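Local coordinates for protein putative esterase (Bacteroides intestinalis DSM 17393, PDB 5VOL) that hydrolyses ferulic acid esters as a member of carbohydrate esterase family 1, probably releasing feruloyl groups from arabinoxylan, at residues T29-K34 with D68-L73; Y100-M103 with E109-F112; F111-F116 with T146-R151. All coordinates share one frame; numbering follows the deposited sequence.

Contact 1 of 3, residues T29-K34 with D68-L73; sequences TVFLPK and DVMDRL
A Met-aromatic contact between Phe31 and Met70 packs helix 66-76 against strand 24-32, near the end of the mixed sheet of this alpha/beta-hydrolase fold where strand 11-19 is outermost. Phe31 lies near the end of its strand, and its ring is carried toward the helix because CG stands anti to the backbone N (chi1 165°). Met70 takes the ring over one face. Its CG lies 4.2 Å from the centroid of the Phe31 ring and close to the ring normal, which makes a CH-pi contact, and its CB comes to 3.6 Å from Phe31 CZ. The bends at chi2 and chi3 keep the methionine chain on one side of the ring and bring Met70 CE beside its margin, 3.7 Å from Phe31 CE2. Met70 SD is more oblique, 5.3 Å from the Phe31 centroid and 32° off the normal. A long, flexible, polarisable side chain suits this place, since it can follow the outline of a flat ring. Asp71, one residue on, brings OD1 near the plane of the Phe31 ring at 4.4 Å from CE1, the edge where the C-H groups carry slight positive charge. That carboxylate is held mainly by others: OD1 is hydrogen-bonded to Ser10 OG, and OD2 forms a salt bridge with Lys67. Ile84 of strand 83-87 touches both Phe31 and Met70, and Leu265 of helix 254-271 adds to the packing on Met70. Across these two segments the cohesion is therefore dispersive, with the polar group kept to the ring's rim and its charge probably balanced largely by Lys67.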
ATOM      1  N   THR C  29      -0.954   8.299  29.150  1.00 24.45           N
ATOM      2  CA  THR C  29      -0.405   7.019  28.735  1.00 23.82           C
ATOM      3  C   THR C  29       0.777   7.307  27.823  1.00 22.96           C
ATOM      4  O   THR C  29       0.665   8.089  26.883  1.00 24.62           O
ATOM      5  CB  THR C  29      -1.457   6.154  27.998  1.00 23.92           C
ATOM      6  OG1 THR C  29      -2.595   5.957  28.843  1.00 24.93           O
ATOM      7  CG2 THR C  29      -0.882   4.795  27.601  1.00 24.92           C
ATOM      8  N   VAL C  30       1.916   6.702  28.108  1.00 22.85           N
ATOM      9  CA  VAL C  30       3.113   7.033  27.348  1.00 21.76           C
ATOM     10  C   VAL C  30       3.737   5.762  26.789  1.00 23.94           C
ATOM     11  O   VAL C  30       3.741   4.720  27.453  1.00 24.35           O
ATOM     12  CB  VAL C  30       4.141   7.794  28.226  1.00 23.94           C
ATOM     13  CG1 VAL C  30       4.470   7.001  29.479  1.00 24.75           C
ATOM     14  CG2 VAL C  30       5.410   8.093  27.440  1.00 22.82           C
ATOM     15  N   PHE C  31       4.222   5.845  25.551  1.00 21.34           N
ATOM     16  CA  PHE C  31       5.026   4.776  24.966  1.00 21.67           C
ATOM     17  C   PHE C  31       6.512   5.029  25.231  1.00 21.36           C
ATOM     18  O   PHE C  31       7.007   6.099  24.928  1.00 21.00           O
ATOM     19  CB  PHE C  31       4.782   4.676  23.451  1.00 21.05           C
ATOM     20  CG  PHE C  31       5.812   3.847  22.719  1.00 21.26           C
ATOM     21  CD1 PHE C  31       5.640   2.475  22.564  1.00 22.08           C
ATOM     22  CD2 PHE C  31       6.958   4.438  22.196  1.00 22.53           C
ATOM     23  CE1 PHE C  31       6.594   1.705  21.889  1.00 22.82           C
ATOM     24  CE2 PHE C  31       7.923   3.677  21.518  1.00 23.10           C
ATOM     25  CZ  PHE C  31       7.738   2.311  21.369  1.00 23.54           C
ATOM     26  N   LEU C  32       7.210   4.038  25.776  1.00 21.12           N
ATOM     27  CA  LEU C  32       8.641   4.157  26.016  1.00 24.13           C
ATOM     28  C   LEU C  32       9.426   3.184  25.125  1.00 22.86           C
ATOM     29  O   LEU C  32       9.183   1.987  25.160  1.00 23.77           O
ATOM     30  CB  LEU C  32       8.962   3.890  27.484  1.00 23.79           C
ATOM     31  CG  LEU C  32       8.204   4.733  28.523  1.00 25.88           C
ATOM     32  CD1 LEU C  32       8.531   4.202  29.899  1.00 30.49           C
ATOM     33  CD2 LEU C  32       8.575   6.182  28.402  1.00 21.97           C
ATOM     34  N   PRO C  33      10.383   3.702  24.346  1.00 23.03           N
ATOM     35  CA  PRO C  33      11.215   2.892  23.442  1.00 29.44           C
ATOM     36  C   PRO C  33      11.901   1.697  24.119  1.00 30.06           C
ATOM     37  O   PRO C  33      12.126   1.688  25.333  1.00 29.72           O
ATOM     38  CB  PRO C  33      12.266   3.887  22.947  1.00 28.56           C
ATOM     39  CG  PRO C  33      11.637   5.225  23.098  1.00 29.08           C
ATOM     40  CD  PRO C  33      10.698   5.138  24.264  1.00 24.18           C
ATOM     41  N   LYS C  34      12.256   0.705  23.309  1.00 28.43           N
ATOM     42  CA  LYS C  34      12.944  -0.490  23.779  1.00 28.78           C
ATOM     43  C   LYS C  34      14.268  -0.164  24.477  1.00 29.02           C
ATOM     44  O   LYS C  34      14.672  -0.862  25.411  1.00 32.88           O
ATOM     45  CB  LYS C  34      13.194  -1.450  22.603  1.00 30.51           C
ATOM     46  CG  LYS C  34      13.963  -2.692  22.975  1.00 37.00           C
ATOM     47  CD  LYS C  34      14.396  -3.496  21.732  1.00 42.65           C
ATOM     48  CE  LYS C  34      13.365  -4.544  21.349  1.00 45.00           C
ATOM     49  NZ  LYS C  34      13.883  -5.451  20.274  1.00 56.43           N
ATOM     50  N   ASP C  68       2.724  -1.845  19.114  1.00 21.80           N
ATOM     51  CA  ASP C  68       2.971  -2.832  18.059  1.00 21.66           C
ATOM     52  C   ASP C  68       3.388  -2.176  16.754  1.00 20.49           C
ATOM     53  O   ASP C  68       4.232  -2.710  16.035  1.00 22.21           O
ATOM     54  CB  ASP C  68       1.732  -3.712  17.835  1.00 21.87           C
ATOM     55  CG  ASP C  68       1.421  -4.573  19.031  1.00 28.27           C
ATOM     56  OD1 ASP C  68       2.362  -4.829  19.816  1.00 30.99           O
ATOM     57  OD2 ASP C  68       0.253  -4.989  19.200  1.00 28.10           O
ATOM     58  N   VAL C  69       2.781  -1.038  16.430  1.00 19.13           N
ATOM     59  CA  VAL C  69       3.144  -0.319  15.220  1.00 19.67           C
ATOM     60  C   VAL C  69       4.565   0.244  15.348  1.00 22.53           C
ATOM     61  O   VAL C  69       5.367   0.114  14.422  1.00 19.66           O
ATOM     62  CB  VAL C  69       2.157   0.820  14.908  1.00 19.75           C
ATOM     63  CG1 VAL C  69       2.625   1.610  13.687  1.00 18.26           C
ATOM     64  CG2 VAL C  69       0.749   0.264  14.673  1.00 19.49           C
ATOM     65  N   MET C  70       4.888   0.847  16.497  1.00 20.19           N
ATOM     66  CA  MET C  70       6.248   1.334  16.707  1.00 18.08           C
ATOM     67  C   MET C  70       7.291   0.214  16.660  1.00 19.71           C
ATOM     68  O   MET C  70       8.363   0.393  16.079  1.00 23.71           O
ATOM     69  CB  MET C  70       6.362   2.091  18.037  1.00 23.54           C
ATOM     70  CG  MET C  70       5.940   3.551  17.962  1.00 21.34           C
ATOM     71  SD  MET C  70       7.051   4.556  16.954  1.00 21.33           S
ATOM     72  CE  MET C  70       8.497   4.644  18.014  1.00 19.99           C
ATOM     73  N   ASP C  71       7.003  -0.927  17.276  1.00 17.78           N
ATOM     74  CA  ASP C  71       7.959  -2.027  17.278  1.00 23.03           C
ATOM     75  C   ASP C  71       8.285  -2.478  15.846  1.00 24.37           C
ATOM     76  O   ASP C  71       9.439  -2.746  15.528  1.00 23.17           O
ATOM     77  CB  ASP C  71       7.433  -3.206  18.090  1.00 22.06           C
ATOM     78  CG  ASP C  71       7.471  -2.947  19.597  1.00 26.84           C
ATOM     79  OD1 ASP C  71       8.156  -1.994  20.029  1.00 26.44           O
ATOM     80  OD2 ASP C  71       6.812  -3.709  20.332  1.00 24.60           O
ATOM     81  N   ARG C  72       7.260  -2.533  14.993  1.00 21.93           N
ATOM     82  CA  ARG C  72       7.441  -2.786  13.565  1.00 19.32           C
ATOM     83  C   ARG C  72       8.271  -1.685  12.881  1.00 22.76           C
ATOM     84  O   ARG C  72       9.289  -1.969  12.234  1.00 21.58           O
ATOM     85  CB  ARG C  72       6.067  -2.933  12.877  1.00 19.96           C
ATOM     86  CG  ARG C  72       6.128  -2.985  11.354  1.00 22.38           C
ATOM     87  CD  ARG C  72       6.440  -4.404  10.856  1.00 18.20           C
ATOM     88  NE  ARG C  72       5.281  -5.300  10.880  1.00 21.33           N
ATOM     89  CZ  ARG C  72       5.081  -6.259  11.780  1.00 21.68           C
ATOM     90  NH1 ARG C  72       4.003  -7.029  11.697  1.00 19.41           N
ATOM     91  NH2 ARG C  72       5.958  -6.465  12.753  1.00 17.47           N
ATOM     92  N   LEU C  73       7.859  -0.428  13.023  1.00 20.33           N
ATOM     93  CA  LEU C  73       8.485   0.636  12.257  1.00 18.95           C
ATOM     94  C   LEU C  73       9.877   1.004  12.793  1.00 23.04           C
ATOM     95  O   LEU C  73      10.742   1.448  12.033  1.00 21.40           O
ATOM     96  CB  LEU C  73       7.566   1.863  12.214  1.00 18.98           C
ATOM     97  CG  LEU C  73       6.251   1.588  11.463  1.00 21.44           C
ATOM     98  CD1 LEU C  73       5.352   2.808  11.387  1.00 21.62           C
ATOM     99  CD2 LEU C  73       6.515   1.040  10.057  1.00 21.33           C
TER

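Contact 2 of 3, residues Y100-M103 with E109-F112; sequences YFDM and ETFF
Asp102 meets Thr110 where a small, weakly bonded two-stranded hairpin, 102-103 with 106-107, turns into the first turn of helix 108-123. This is the more open side of the contact, for both residues are partly exposed. Thr110 OG1 donates to Asp102 OD2 at 2.6 Å, and OD2 receives it on its syn lone pair. Thr110 N is bonded to Asp102 OD1 at 3.0 Å, although the position of that oxygen is less certain. A short acidic side chain suits the place: it receives the hydroxyl and, less surely, a backbone N-H, and the start of a helix would probably favour its negative charge. The packed side belongs to Phe101 and Glu109, both buried. Glu109 CG is anti to the backbone N (chi1 -171°) and the chain beyond is extended, which carries the carboxylate to the edge of the phenylalanine ring, the two side chains crossing at a slant. There OE1 lies near the plane of the Phe101 ring, 3.6 Å from CD1, with the ring and carboxylate planes 68° apart. Glu109 CB also rests 3.5 Å from Tyr100 O. The buried acid is well satisfied, as OE2 receives Arg151 in a salt bridge and His152 in a hydrogen bond. One water bridges the segments, accepting from Asp102 N at 2.8 Å and donating to Glu109 OE1 at 2.8 Å.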
ATOM      1  N   TYR C 100      -9.169  20.691  24.292  1.00 22.88           N
ATOM      2  CA  TYR C 100      -7.727  20.954  24.358  1.00 21.26           C
ATOM      3  C   TYR C 100      -7.384  22.425  24.563  1.00 22.17           C
ATOM      4  O   TYR C 100      -6.247  22.752  24.882  1.00 22.63           O
ATOM      5  CB  TYR C 100      -7.029  20.421  23.071  1.00 19.25           C
ATOM      6  CG  TYR C 100      -7.090  18.913  23.020  1.00 19.85           C
ATOM      7  CD1 TYR C 100      -6.272  18.154  23.837  1.00 19.22           C
ATOM      8  CD2 TYR C 100      -8.018  18.254  22.217  1.00 17.87           C
ATOM      9  CE1 TYR C 100      -6.350  16.777  23.848  1.00 17.01           C
ATOM     10  CE2 TYR C 100      -8.102  16.872  22.215  1.00 16.87           C
ATOM     11  CZ  TYR C 100      -7.255  16.141  23.037  1.00 19.10           C
ATOM     12  OH  TYR C 100      -7.306  14.766  23.079  1.00 20.04           O
ATOM     13  N   PHE C 101      -8.357  23.316  24.389  1.00 25.37           N
ATOM     14  CA  PHE C 101      -8.062  24.744  24.501  1.00 22.29           C
ATOM     15  C   PHE C 101      -8.522  25.272  25.866  1.00 26.19           C
ATOM     16  O   PHE C 101      -9.286  24.611  26.567  1.00 23.52           O
ATOM     17  CB  PHE C 101      -8.737  25.521  23.371  1.00 23.06           C
ATOM     18  CG  PHE C 101      -8.587  24.868  22.007  1.00 25.16           C
ATOM     19  CD1 PHE C 101      -7.347  24.459  21.554  1.00 25.48           C
ATOM     20  CD2 PHE C 101      -9.691  24.669  21.192  1.00 25.64           C
ATOM     21  CE1 PHE C 101      -7.197  23.856  20.301  1.00 25.57           C
ATOM     22  CE2 PHE C 101      -9.558  24.070  19.934  1.00 28.30           C
ATOM     23  CZ  PHE C 101      -8.304  23.667  19.487  1.00 23.52           C
ATOM     24  N   ASP C 102      -8.055  26.459  26.235  1.00 26.72           N
ATOM     25  CA  ASP C 102      -8.487  27.090  27.482  1.00 27.75           C
ATOM     26  C   ASP C 102      -9.955  27.476  27.419  1.00 26.83           C
ATOM     27  O   ASP C 102     -10.381  28.244  26.547  1.00 28.72           O
ATOM     28  CB  ASP C 102      -7.617  28.306  27.789  1.00 26.68           C
ATOM     29  CG  ASP C 102      -6.383  27.938  28.555  1.00 27.66           C
ATOM     30  OD1 ASP C 102      -6.161  26.723  28.772  1.00 26.80           O
ATOM     31  OD2 ASP C 102      -5.633  28.851  28.964  1.00 34.56           O
ATOM     32  N   MET C 103     -10.723  26.906  28.339  1.00 24.49           N
ATOM     33  CA  MET C 103     -12.145  27.186  28.459  1.00 26.03           C
ATOM     34  C   MET C 103     -12.463  27.719  29.867  1.00 26.85           C
ATOM     35  O   MET C 103     -11.691  27.515  30.803  1.00 26.18           O
ATOM     36  CB  MET C 103     -12.956  25.924  28.158  1.00 21.44           C
ATOM     37  CG  MET C 103     -12.729  25.376  26.728  1.00 24.47           C
ATOM     38  SD  MET C 103     -13.423  23.737  26.454  1.00 26.76           S
ATOM     39  CE  MET C 103     -12.406  22.770  27.564  1.00 24.94           C
ATOM     40  N   GLU C 109      -5.235  24.063  27.972  1.00 21.49           N
ATOM     41  CA  GLU C 109      -4.037  24.410  27.220  1.00 22.16           C
ATOM     42  C   GLU C 109      -2.951  24.925  28.168  1.00 28.53           C
ATOM     43  O   GLU C 109      -1.756  24.609  28.022  1.00 24.48           O
ATOM     44  CB  GLU C 109      -4.361  25.448  26.146  1.00 26.98           C
ATOM     45  CG  GLU C 109      -3.220  25.717  25.153  1.00 24.94           C
ATOM     46  CD  GLU C 109      -3.690  26.459  23.915  1.00 26.73           C
ATOM     47  OE1 GLU C 109      -4.845  26.234  23.504  1.00 26.42           O
ATOM     48  OE2 GLU C 109      -2.918  27.272  23.351  1.00 28.06           O
ATOM     49  N   THR C 110      -3.363  25.709  29.162  1.00 24.67           N
ATOM     50  CA  THR C 110      -2.407  26.228  30.124  1.00 23.29           C
ATOM     51  C   THR C 110      -1.814  25.065  30.908  1.00 22.17           C
ATOM     52  O   THR C 110      -0.620  25.050  31.201  1.00 23.37           O
ATOM     53  CB  THR C 110      -3.067  27.257  31.098  1.00 25.78           C
ATOM     54  OG1 THR C 110      -3.504  28.398  30.353  1.00 25.42           O
ATOM     55  CG2 THR C 110      -2.079  27.696  32.155  1.00 23.82           C
ATOM     56  N   PHE C 111      -2.651  24.078  31.227  1.00 21.90           N
ATOM     57  CA  PHE C 111      -2.165  22.856  31.863  1.00 23.80           C
ATOM     58  C   PHE C 111      -1.153  22.149  30.945  1.00 26.52           C
ATOM     59  O   PHE C 111      -0.100  21.690  31.389  1.00 25.59           O
ATOM     60  CB  PHE C 111      -3.324  21.907  32.190  1.00 22.31           C
ATOM     61  CG  PHE C 111      -2.938  20.442  32.168  1.00 25.21           C
ATOM     62  CD1 PHE C 111      -2.156  19.902  33.173  1.00 25.75           C
ATOM     63  CD2 PHE C 111      -3.354  19.619  31.130  1.00 22.79           C
ATOM     64  CE1 PHE C 111      -1.798  18.567  33.152  1.00 26.88           C
ATOM     65  CE2 PHE C 111      -3.021  18.284  31.107  1.00 23.43           C
ATOM     66  CZ  PHE C 111      -2.230  17.752  32.107  1.00 28.69           C
ATOM     67  N   PHE C 112      -1.495  22.055  29.665  1.00 26.40           N
ATOM     68  CA  PHE C 112      -0.656  21.322  28.707  1.00 25.98           C
ATOM     69  C   PHE C 112       0.749  21.929  28.630  1.00 22.06           C
ATOM     70  O   PHE C 112       1.752  21.233  28.783  1.00 26.79           O
ATOM     71  CB  PHE C 112      -1.304  21.314  27.321  1.00 25.22           C
ATOM     72  CG  PHE C 112      -0.542  20.496  26.312  1.00 27.08           C
ATOM     73  CD1 PHE C 112       0.485  21.067  25.576  1.00 25.46           C
ATOM     74  CD2 PHE C 112      -0.839  19.155  26.126  1.00 26.44           C
ATOM     75  CE1 PHE C 112       1.207  20.310  24.639  1.00 28.23           C
ATOM     76  CE2 PHE C 112      -0.127  18.382  25.201  1.00 29.40           C
ATOM     77  CZ  PHE C 112       0.898  18.963  24.460  1.00 28.29           C
TER
HETATM   78  O   HOH W   1      -6.542  28.152  24.527  1.00 28.73           O

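Contact 3 of 3, residues F111-F116 with T146-R151; sequences FFYTEF and TNYGQR
Phe112, Tyr113 and Tyr148 form an aromatic cluster that joins helix 108-123 to helix 140-151, the helix that follows the probable nucleophile elbow of this alpha/beta hydrolase. The backbones are well separated, the nearest CA atoms, those of Tyr113 and Tyr148, being 10.2 Å apart, and large rings are needed to span the gap. Two edge-to-face stacks share Tyr148. In the first, Tyr148 gives its edge: CE2 stands 3.7 Å above the Phe112 ring, over its centre, and the planes meet at 56°. In the second, Tyr148 offers its face to the edge of Tyr113, with centroids 5.1 Å apart and planes at 57°. The first torsions of the two helix neighbours differ, which lets both rings turn to Tyr148: Phe112 CG is anti to the backbone N, whereas Tyr113 CG is anti to the carbonyl carbon (chi1 -73°). Their own rings also touch, Phe112 CD1 lying over the centre of the Tyr113 ring. Packing is tightest at Tyr113 OH, 3.1 Å from Tyr148 CD2 and 3.2 Å from Tyr148 CG; it is buried here without a hydrogen-bond partner in the model. The hydroxyl of Tyr148, by contrast, is probably hydrogen-bonded to Tyr100 O, so the polar end of this buried tyrosine has a partner while its ring packs in the cluster. Behind Tyr148, Arg151 grips Asn147 OD1 side-on with NE and NH2, both from one face of the amide, and Asn147 ND2 donates to Gln150 OE1 at 3.0 Å, which ties side chains along the helix. Beyond the cluster, Tyr48 meets Phe112 edge-to-face from strand 46-50, His152 stacks on Tyr113, and Gln150 and Arg151 lean on helix 195-200.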
ATOM      1  N   PHE C 111      -2.651  24.078  31.227  1.00 21.90           N
ATOM      2  CA  PHE C 111      -2.165  22.856  31.863  1.00 23.80           C
ATOM      3  C   PHE C 111      -1.153  22.149  30.945  1.00 26.52           C
ATOM      4  O   PHE C 111      -0.100  21.690  31.389  1.00 25.59           O
ATOM      5  CB  PHE C 111      -3.324  21.907  32.190  1.00 22.31           C
ATOM      6  CG  PHE C 111      -2.938  20.442  32.168  1.00 25.21           C
ATOM      7  CD1 PHE C 111      -2.156  19.902  33.173  1.00 25.75           C
ATOM      8  CD2 PHE C 111      -3.354  19.619  31.130  1.00 22.79           C
ATOM      9  CE1 PHE C 111      -1.798  18.567  33.152  1.00 26.88           C
ATOM     10  CE2 PHE C 111      -3.021  18.284  31.107  1.00 23.43           C
ATOM     11  CZ  PHE C 111      -2.230  17.752  32.107  1.00 28.69           C
ATOM     12  N   PHE C 112      -1.495  22.055  29.665  1.00 26.40           N
ATOM     13  CA  PHE C 112      -0.656  21.322  28.707  1.00 25.98           C
ATOM     14  C   PHE C 112       0.749  21.929  28.630  1.00 22.06           C
ATOM     15  O   PHE C 112       1.752  21.233  28.783  1.00 26.79           O
ATOM     16  CB  PHE C 112      -1.304  21.314  27.321  1.00 25.22           C
ATOM     17  CG  PHE C 112      -0.542  20.496  26.312  1.00 27.08           C
ATOM     18  CD1 PHE C 112       0.485  21.067  25.576  1.00 25.46           C
ATOM     19  CD2 PHE C 112      -0.839  19.155  26.126  1.00 26.44           C
ATOM     20  CE1 PHE C 112       1.207  20.310  24.639  1.00 28.23           C
ATOM     21  CE2 PHE C 112      -0.127  18.382  25.201  1.00 29.40           C
ATOM     22  CZ  PHE C 112       0.898  18.963  24.460  1.00 28.29           C
ATOM     23  N   TYR C 113       0.812  23.235  28.414  1.00 27.24           N
ATOM     24  CA  TYR C 113       2.087  23.923  28.186  1.00 27.82           C
ATOM     25  C   TYR C 113       2.886  24.322  29.421  1.00 33.19           C
ATOM     26  O   TYR C 113       4.112  24.450  29.326  1.00 28.10           O
ATOM     27  CB  TYR C 113       1.854  25.173  27.345  1.00 26.58           C
ATOM     28  CG  TYR C 113       1.553  24.778  25.939  1.00 27.27           C
ATOM     29  CD1 TYR C 113       2.573  24.351  25.088  1.00 29.49           C
ATOM     30  CD2 TYR C 113       0.252  24.762  25.473  1.00 26.52           C
ATOM     31  CE1 TYR C 113       2.297  23.944  23.791  1.00 25.41           C
ATOM     32  CE2 TYR C 113      -0.033  24.356  24.185  1.00 28.86           C
ATOM     33  CZ  TYR C 113       0.994  23.949  23.351  1.00 26.81           C
ATOM     34  OH  TYR C 113       0.698  23.548  22.073  1.00 26.48           O
ATOM     35  N   THR C 114       2.231  24.529  30.567  1.00 26.12           N
ATOM     36  CA  THR C 114       2.998  24.997  31.728  1.00 27.93           C
ATOM     37  C   THR C 114       3.193  23.900  32.753  1.00 27.02           C
ATOM     38  O   THR C 114       4.043  24.026  33.627  1.00 28.51           O
ATOM     39  CB  THR C 114       2.337  26.211  32.434  1.00 31.83           C
ATOM     40  OG1 THR C 114       1.122  25.793  33.057  1.00 27.71           O
ATOM     41  CG2 THR C 114       2.037  27.333  31.436  1.00 29.19           C
ATOM     42  N   GLU C 115       2.410  22.826  32.660  1.00 24.63           N
ATOM     43  CA  GLU C 115       2.526  21.722  33.619  1.00 25.67           C
ATOM     44  C   GLU C 115       2.850  20.375  32.948  1.00 28.87           C
ATOM     45  O   GLU C 115       3.814  19.693  33.318  1.00 28.12           O
ATOM     46  CB  GLU C 115       1.239  21.577  34.432  1.00 27.08           C
ATOM     47  CG  GLU C 115       0.927  22.738  35.379  1.00 31.15           C
ATOM     48  CD  GLU C 115      -0.345  22.499  36.180  1.00 36.16           C
ATOM     49  OE1 GLU C 115      -1.366  22.087  35.583  1.00 34.36           O
ATOM     50  OE2 GLU C 115      -0.324  22.708  37.412  1.00 38.41           O
ATOM     51  N   PHE C 116       2.030  19.979  31.978  1.00 26.57           N
ATOM     52  CA  PHE C 116       2.161  18.640  31.394  1.00 24.32           C
ATOM     53  C   PHE C 116       3.447  18.497  30.591  1.00 22.99           C
ATOM     54  O   PHE C 116       4.241  17.605  30.858  1.00 23.66           O
ATOM     55  CB  PHE C 116       0.954  18.310  30.512  1.00 24.70           C
ATOM     56  CG  PHE C 116       0.927  16.879  30.030  1.00 23.65           C
ATOM     57  CD1 PHE C 116       0.764  15.840  30.923  1.00 21.45           C
ATOM     58  CD2 PHE C 116       1.062  16.581  28.679  1.00 26.09           C
ATOM     59  CE1 PHE C 116       0.725  14.517  30.487  1.00 24.76           C
ATOM     60  CE2 PHE C 116       1.029  15.258  28.226  1.00 24.25           C
ATOM     61  CZ  PHE C 116       0.864  14.225  29.131  1.00 22.37           C
ATOM     62  N   THR C 146      -3.857  20.529  15.364  1.00 21.95           N
ATOM     63  CA  THR C 146      -3.719  21.527  14.323  1.00 21.11           C
ATOM     64  C   THR C 146      -3.652  22.946  14.900  1.00 24.55           C
ATOM     65  O   THR C 146      -2.770  23.720  14.536  1.00 24.37           O
ATOM     66  CB  THR C 146      -4.880  21.413  13.319  1.00 22.18           C
ATOM     67  OG1 THR C 146      -4.819  20.140  12.657  1.00 22.56           O
ATOM     68  CG2 THR C 146      -4.805  22.500  12.273  1.00 22.10           C
ATOM     69  N   ASN C 147      -4.566  23.288  15.810  1.00 23.58           N
ATOM     70  CA  ASN C 147      -4.590  24.649  16.349  1.00 22.45           C
ATOM     71  C   ASN C 147      -3.404  24.901  17.285  1.00 19.66           C
ATOM     72  O   ASN C 147      -2.892  26.011  17.339  1.00 22.99           O
ATOM     73  CB  ASN C 147      -5.928  24.939  17.063  1.00 21.27           C
ATOM     74  CG  ASN C 147      -6.153  26.435  17.310  1.00 26.87           C
ATOM     75  OD1 ASN C 147      -6.456  26.840  18.427  1.00 26.90           O
ATOM     76  ND2 ASN C 147      -5.988  27.259  16.269  1.00 25.82           N
ATOM     77  N   TYR C 148      -2.942  23.874  17.992  1.00 21.20           N
ATOM     78  CA  TYR C 148      -1.712  23.995  18.769  1.00 18.65           C
ATOM     79  C   TYR C 148      -0.539  24.331  17.849  1.00 26.97           C
ATOM     80  O   TYR C 148       0.320  25.171  18.170  1.00 23.42           O
ATOM     81  CB  TYR C 148      -1.389  22.704  19.526  1.00 21.15           C
ATOM     82  CG  TYR C 148      -2.071  22.496  20.867  1.00 24.24           C
ATOM     83  CD1 TYR C 148      -3.138  23.284  21.279  1.00 22.25           C
ATOM     84  CD2 TYR C 148      -1.629  21.491  21.724  1.00 23.16           C
ATOM     85  CE1 TYR C 148      -3.757  23.064  22.540  1.00 23.34           C
ATOM     86  CE2 TYR C 148      -2.227  21.265  22.958  1.00 24.61           C
ATOM     87  CZ  TYR C 148      -3.282  22.052  23.367  1.00 23.61           C
ATOM     88  OH  TYR C 148      -3.854  21.782  24.599  1.00 21.39           O
ATOM     89  N   GLY C 149      -0.491  23.647  16.709  1.00 24.51           N
ATOM     90  CA  GLY C 149       0.583  23.872  15.756  1.00 23.59           C
ATOM     91  C   GLY C 149       0.473  25.260  15.159  1.00 23.46           C
ATOM     92  O   GLY C 149       1.476  25.906  14.867  1.00 26.73           O
ATOM     93  N   GLN C 150      -0.758  25.727  14.994  1.00 23.84           N
ATOM     94  CA  GLN C 150      -1.014  27.039  14.428  1.00 23.29           C
ATOM     95  C   GLN C 150      -0.597  28.162  15.397  1.00 29.47           C
ATOM     96  O   GLN C 150       0.039  29.142  14.994  1.00 28.26           O
ATOM     97  CB  GLN C 150      -2.493  27.165  14.064  1.00 27.65           C
ATOM     98  CG  GLN C 150      -2.921  26.371  12.821  1.00 24.99           C
ATOM     99  CD  GLN C 150      -4.410  26.507  12.536  1.00 26.70           C
ATOM    100  OE1 GLN C 150      -5.214  26.607  13.464  1.00 25.27           O
ATOM    101  NE2 GLN C 150      -4.782  26.524  11.252  1.00 23.93           N
ATOM    102  N   ARG C 151      -0.943  28.017  16.673  1.00 24.25           N
ATOM    103  CA  ARG C 151      -0.685  29.091  17.633  1.00 26.72           C
ATOM    104  C   ARG C 151       0.627  28.878  18.399  1.00 30.18           C
ATOM    105  O   ARG C 151       1.109  29.787  19.073  1.00 30.47           O
ATOM    106  CB  ARG C 151      -1.877  29.239  18.607  1.00 25.89           C
ATOM    107  CG  ARG C 151      -3.085  29.956  17.987  1.00 28.43           C
ATOM    108  CD  ARG C 151      -4.268  30.185  18.957  1.00 24.44           C
ATOM    109  NE  ARG C 151      -4.876  28.930  19.381  1.00 26.38           N
ATOM    110  CZ  ARG C 151      -4.589  28.322  20.527  1.00 27.84           C
ATOM    111  NH1 ARG C 151      -3.728  28.875  21.367  1.00 25.13           N
ATOM    112  NH2 ARG C 151      -5.176  27.169  20.840  1.00 28.66           N
TER

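Overall arrangement
From the N terminus, contact 1 comes first: it closes the segment between strand 24-32 and helix 66-76, which includes strand 46-50. Contact 2 follows in series, a short local closure of the hairpin onto the start of helix 108-123. Contact 3 then begins on that same helix, sharing Phe111 and Phe112 with contact 2, and spans strand 133-138 to reach helix 140-151. None nests or crosses. Contacts 2 and 3 touch directly, their centres 7 Å apart, whereas contact 1 lies about 27 Å from contact 2 and 23 Å from contact 3, centre to centre, packing a different helix against strand 24-32, on the opposite side of the chain's centre from contact 2.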